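Single-stranded-DNA-specific exonuclease RecJ (Thermus thermophilus, PDB 2ZXR) degrades single-stranded DNA in the 5' to 3' direction as a divalent-metal-dependent exonuclease with no detectable activity on single-stranded RNA. Local coordinates at residues A[65-68]-A[69-72]; A[278-281]-A[282-285]. All coordinates share one frame; numbering follows the deposited sequence.

Contact 1 of 2, residues A[65-68]-A[69-72]; sequences LEEA and LRQG
Leu-69, Arg-70 and Gln-71 each turn a backbone N-H back to the carbonyl four residues earlier, Leu-65, Glu-66 and Glu-67 respectively, and so carry regular alpha-helical bonding to the last turn of helix 60-70. The bond from Arg-70 N to Glu-66 O is 3.0 Å long and, at 173° about the hydrogen, nearly straight. CB of Leu-69 rests 3.4 Å from Leu-65 O, and CB and CG of Gln-71 both lie 3.3 Å from Glu-67 O, so that aliphatic carbon lines the carbonyls already used by the backbone.

The charged pair is Glu-67 with Arg-70, one turn apart, its side chains alongside each other and pointing the same way. Arg-70 sends CG anti to its own N (chi1 -172°) and then bends at chi3, while the Glu-67 chain folds at chi2, which together let NH1 come to 3.1 Å from Glu-67 OE1. This salt bridge contains one weak hydrogen bond. Glu-67 OE2 lies in plane at the guanidinium edge, 3.6 Å from Arg-70 NH1, yet OE1 approaches obliquely and the two flat groups are turned 56° apart: a loose, one-pronged pairing. Elsewhere on the helix, Glu-66 has its own salt bridge to Arg-201, and buried Leu-65 packs on Leu-131 and Leu-133 of strand 131-134 and on Leu-194 and Leu-198 of helix 187-201.

Gly-72 then leaves the helix with positive phi, and its N bonds to Leu-69 O at 3.2 Å. The turn is a Schellman motif, here ending the helix just before strand 74-78 of the parallel sheet in the DHH-family domain.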
loop_
_atom_site.group_PDB
_atom_site.type_symbol
_atom_site.label_atom_id
_atom_site.label_comp_id
_atom_site.label_asym_id
_atom_site.label_seq_id
_atom_site.Cartn_x
_atom_site.Cartn_y
_atom_site.Cartn_z
ATOM N N LEU A 65 24.606 -28.114 -4.091
ATOM C CA LEU A 65 25.315 -27.482 -2.995
ATOM C C LEU A 65 25.811 -28.518 -1.979
ATOM O O LEU A 65 26.895 -28.364 -1.409
ATOM C CB LEU A 65 24.413 -26.449 -2.298
ATOM C CG LEU A 65 24.073 -25.143 -3.020
ATOM C CD1 LEU A 65 23.052 -24.374 -2.181
ATOM C CD2 LEU A 65 25.327 -24.292 -3.220
ATOM N N GLU A 66 25.019 -29.555 -1.726
ATOM C CA GLU A 66 25.459 -30.592 -0.791
ATOM C C GLU A 66 26.751 -31.214 -1.373
ATOM O O GLU A 66 27.729 -31.450 -0.655
ATOM C CB GLU A 66 24.383 -31.675 -0.628
ATOM C CG GLU A 66 24.806 -32.801 0.311
ATOM C CD GLU A 66 23.756 -33.916 0.483
ATOM O OE1 GLU A 66 24.072 -34.885 1.195
ATOM O OE2 GLU A 66 22.629 -33.843 -0.075
ATOM N N GLU A 67 26.758 -31.455 -2.679
ATOM C CA GLU A 67 27.957 -32.020 -3.321
ATOM C C GLU A 67 29.158 -31.086 -3.177
ATOM O O GLU A 67 30.257 -31.530 -2.832
ATOM C CB GLU A 67 27.704 -32.299 -4.802
ATOM C CG GLU A 67 26.854 -33.517 -5.011
ATOM C CD GLU A 67 27.416 -34.728 -4.278
ATOM O OE1 GLU A 67 28.536 -35.168 -4.620
ATOM O OE2 GLU A 67 26.752 -35.229 -3.344
ATOM N N ALA A 68 28.938 -29.797 -3.428
ATOM C CA ALA A 68 29.996 -28.792 -3.332
ATOM C C ALA A 68 30.561 -28.772 -1.925
ATOM O O ALA A 68 31.774 -28.710 -1.713
ATOM C CB ALA A 68 29.441 -27.386 -3.695
ATOM N N LEU A 69 29.666 -28.827 -0.952
ATOM C CA LEU A 69 30.070 -28.801 0.442
ATOM C C LEU A 69 30.938 -29.993 0.818
ATOM O O LEU A 69 32.033 -29.837 1.386
ATOM C CB LEU A 69 28.837 -28.819 1.317
ATOM C CG LEU A 69 28.945 -28.042 2.611
ATOM C CD1 LEU A 69 30.022 -28.596 3.527
ATOM C CD2 LEU A 69 29.220 -26.611 2.226
ATOM N N ARG A 70 30.431 -31.188 0.518
ATOM C CA ARG A 70 31.148 -32.403 0.870
ATOM C C ARG A 70 32.483 -32.526 0.159
ATOM O O ARG A 70 33.467 -32.911 0.776
ATOM C CB ARG A 70 30.288 -33.643 0.582
ATOM C CG ARG A 70 30.901 -34.955 1.103
ATOM C CD ARG A 70 29.909 -36.111 0.975
ATOM N NE ARG A 70 29.497 -36.304 -0.415
ATOM C CZ ARG A 70 30.188 -37.021 -1.297
ATOM N NH1 ARG A 70 29.756 -37.145 -2.553
ATOM N NH2 ARG A 70 31.307 -37.631 -0.906
ATOM N N GLN A 71 32.521 -32.175 -1.125
ATOM C CA GLN A 71 33.742 -32.283 -1.927
ATOM C C GLN A 71 34.665 -31.100 -1.783
ATOM O O GLN A 71 35.717 -31.037 -2.429
ATOM C CB GLN A 71 33.392 -32.473 -3.401
ATOM C CG GLN A 71 32.544 -33.706 -3.640
ATOM C CD GLN A 71 32.236 -33.946 -5.108
ATOM O OE1 GLN A 71 31.124 -34.358 -5.456
ATOM N NE2 GLN A 71 33.216 -33.705 -5.972
ATOM N N GLY A 72 34.257 -30.151 -0.949
ATOM C CA GLY A 72 35.069 -28.975 -0.722
ATOM C C GLY A 72 35.288 -28.078 -1.930
ATOM O O GLY A 72 36.347 -27.448 -2.038
#

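Contact 2 of 2, residues A[278-281]-A[282-285]; sequences LGEA and EKAL
Glu-280 places its CG anti to the carbonyl carbon (chi1 -73°) and runs extended from there, whereas Lys-283 folds twice, at chi2 (56°) and again at chi4, which brings its ammonium alongside the outstretched glutamate. NZ then meets Glu-280 OE2 at 2.6 Å, nearly along the C-O axis, in a short salt bridge with a hydrogen bond. A second salt bridge joins the same ammonium to Glu-302 of helix 293-321; set between two carboxylates, it is probably kept protonated. Closer to the main chain, CB of Lys-283 lies 3.1 Å from Glu-280 O, the acceptor of a weak bond from Lys-283 N.

The backbone reaches this point through a Schellman motif that closes helix 261-277: Gly-279, with positive phi, is its C-prime residue; Glu-280 N bonds back to Ala-275 O and Gly-279 N to Ser-276 O. Helix 281-289 starts almost at once, giving a tight helix-to-helix connection. Its first turn is tied by Leu-285 N to Ala-281 O, 2.9 Å and almost linear at 176°.

Glu-282 turns its carboxylate back over the Glu-280 backbone, OE2 lying 3.6 Å from Glu-280 CA. Buried Ala-281 touches Asp-80, which serves as a ligand of the first manganese ion when manganese is bound, while Ala-284 and Leu-285 pack on Leu-86 of helix 83-98.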
loop_
_atom_site.group_PDB
_atom_site.type_symbol
_atom_site.label_atom_id
_atom_site.label_comp_id
_atom_site.label_asym_id
_atom_site.label_seq_id
_atom_site.Cartn_x
_atom_site.Cartn_y
_atom_site.Cartn_z
ATOM N N LEU A 278 26.190 4.402 -4.316
ATOM C CA LEU A 278 27.386 5.234 -4.301
ATOM C C LEU A 278 28.727 4.506 -4.552
ATOM O O LEU A 278 29.808 5.065 -4.341
ATOM C CB LEU A 278 27.424 6.026 -2.979
ATOM C CG LEU A 278 27.023 7.511 -3.056
ATOM C CD1 LEU A 278 25.950 7.735 -4.120
ATOM C CD2 LEU A 278 26.559 8.003 -1.692
ATOM N N GLY A 279 28.664 3.268 -5.016
ATOM C CA GLY A 279 29.897 2.540 -5.277
ATOM C C GLY A 279 30.611 1.986 -4.055
ATOM O O GLY A 279 31.810 1.697 -4.115
ATOM N N GLU A 280 29.919 1.847 -2.932
ATOM C CA GLU A 280 30.582 1.266 -1.766
ATOM C C GLU A 280 29.771 0.086 -1.219
ATOM O O GLU A 280 29.625 -0.086 -0.016
ATOM C CB GLU A 280 30.865 2.339 -0.689
ATOM C CG GLU A 280 32.034 3.285 -1.093
ATOM C CD GLU A 280 32.397 4.381 -0.070
ATOM O OE1 GLU A 280 32.428 5.578 -0.467
ATOM O OE2 GLU A 280 32.680 4.081 1.118
ATOM N N ALA A 281 29.272 -0.742 -2.132
ATOM C CA ALA A 281 28.491 -1.935 -1.770
ATOM C C ALA A 281 29.242 -2.888 -0.809
ATOM O O ALA A 281 28.619 -3.514 0.044
ATOM C CB ALA A 281 28.047 -2.687 -3.039
ATOM N N GLU A 282 30.569 -2.979 -0.932
ATOM C CA GLU A 282 31.370 -3.832 -0.044
ATOM C C GLU A 282 31.129 -3.419 1.393
ATOM O O GLU A 282 31.061 -4.248 2.274
ATOM C CB GLU A 282 32.886 -3.688 -0.295
ATOM C CG GLU A 282 33.270 -3.248 -1.675
ATOM C CD GLU A 282 33.031 -1.747 -1.923
ATOM O OE1 GLU A 282 32.525 -1.417 -3.027
ATOM O OE2 GLU A 282 33.361 -0.907 -1.031
ATOM N N LYS A 283 31.039 -2.119 1.629
ATOM C CA LYS A 283 30.813 -1.606 2.973
ATOM C C LYS A 283 29.542 -2.189 3.573
ATOM O O LYS A 283 29.528 -2.634 4.739
ATOM C CB LYS A 283 30.678 -0.085 2.941
ATOM C CG LYS A 283 31.886 0.703 3.430
ATOM C CD LYS A 283 33.126 0.355 2.691
ATOM C CE LYS A 283 34.280 1.253 3.141
ATOM N NZ LYS A 283 33.952 2.700 2.978
ATOM N N ALA A 284 28.464 -2.160 2.791
ATOM C CA ALA A 284 27.189 -2.688 3.289
ATOM C C ALA A 284 27.298 -4.199 3.471
ATOM O O ALA A 284 26.910 -4.729 4.516
ATOM C CB ALA A 284 26.034 -2.346 2.321
ATOM N N LEU A 285 27.834 -4.888 2.463
ATOM C CA LEU A 285 27.958 -6.327 2.568
ATOM C C LEU A 285 28.762 -6.687 3.816
ATOM O O LEU A 285 28.345 -7.538 4.600
ATOM C CB LEU A 285 28.621 -6.931 1.324
ATOM C CG LEU A 285 28.792 -8.462 1.361
ATOM C CD1 LEU A 285 27.441 -9.147 1.545
ATOM C CD2 LEU A 285 29.442 -8.943 0.064
#

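Both contacts are local, partly buried and built round a Schellman turn, but they use it differently. In contact 1 the glycine comes last and a helix runs out toward a strand; in contact 2 the turn comes first and another helix follows directly. The two share no element, their centres lying 29 Å apart and their nearest atoms about 16 Å. Each has a glutamate and a basic residue three positions apart: at 65-72, remote from the annotated sites, the pair is weakly bonded and Arg-70 is exposed, whereas at 278-285 it is short and backed by a second acid. Contact 2 alone lies beside an annotated metal ligand, Ala-281 touching Asp-80.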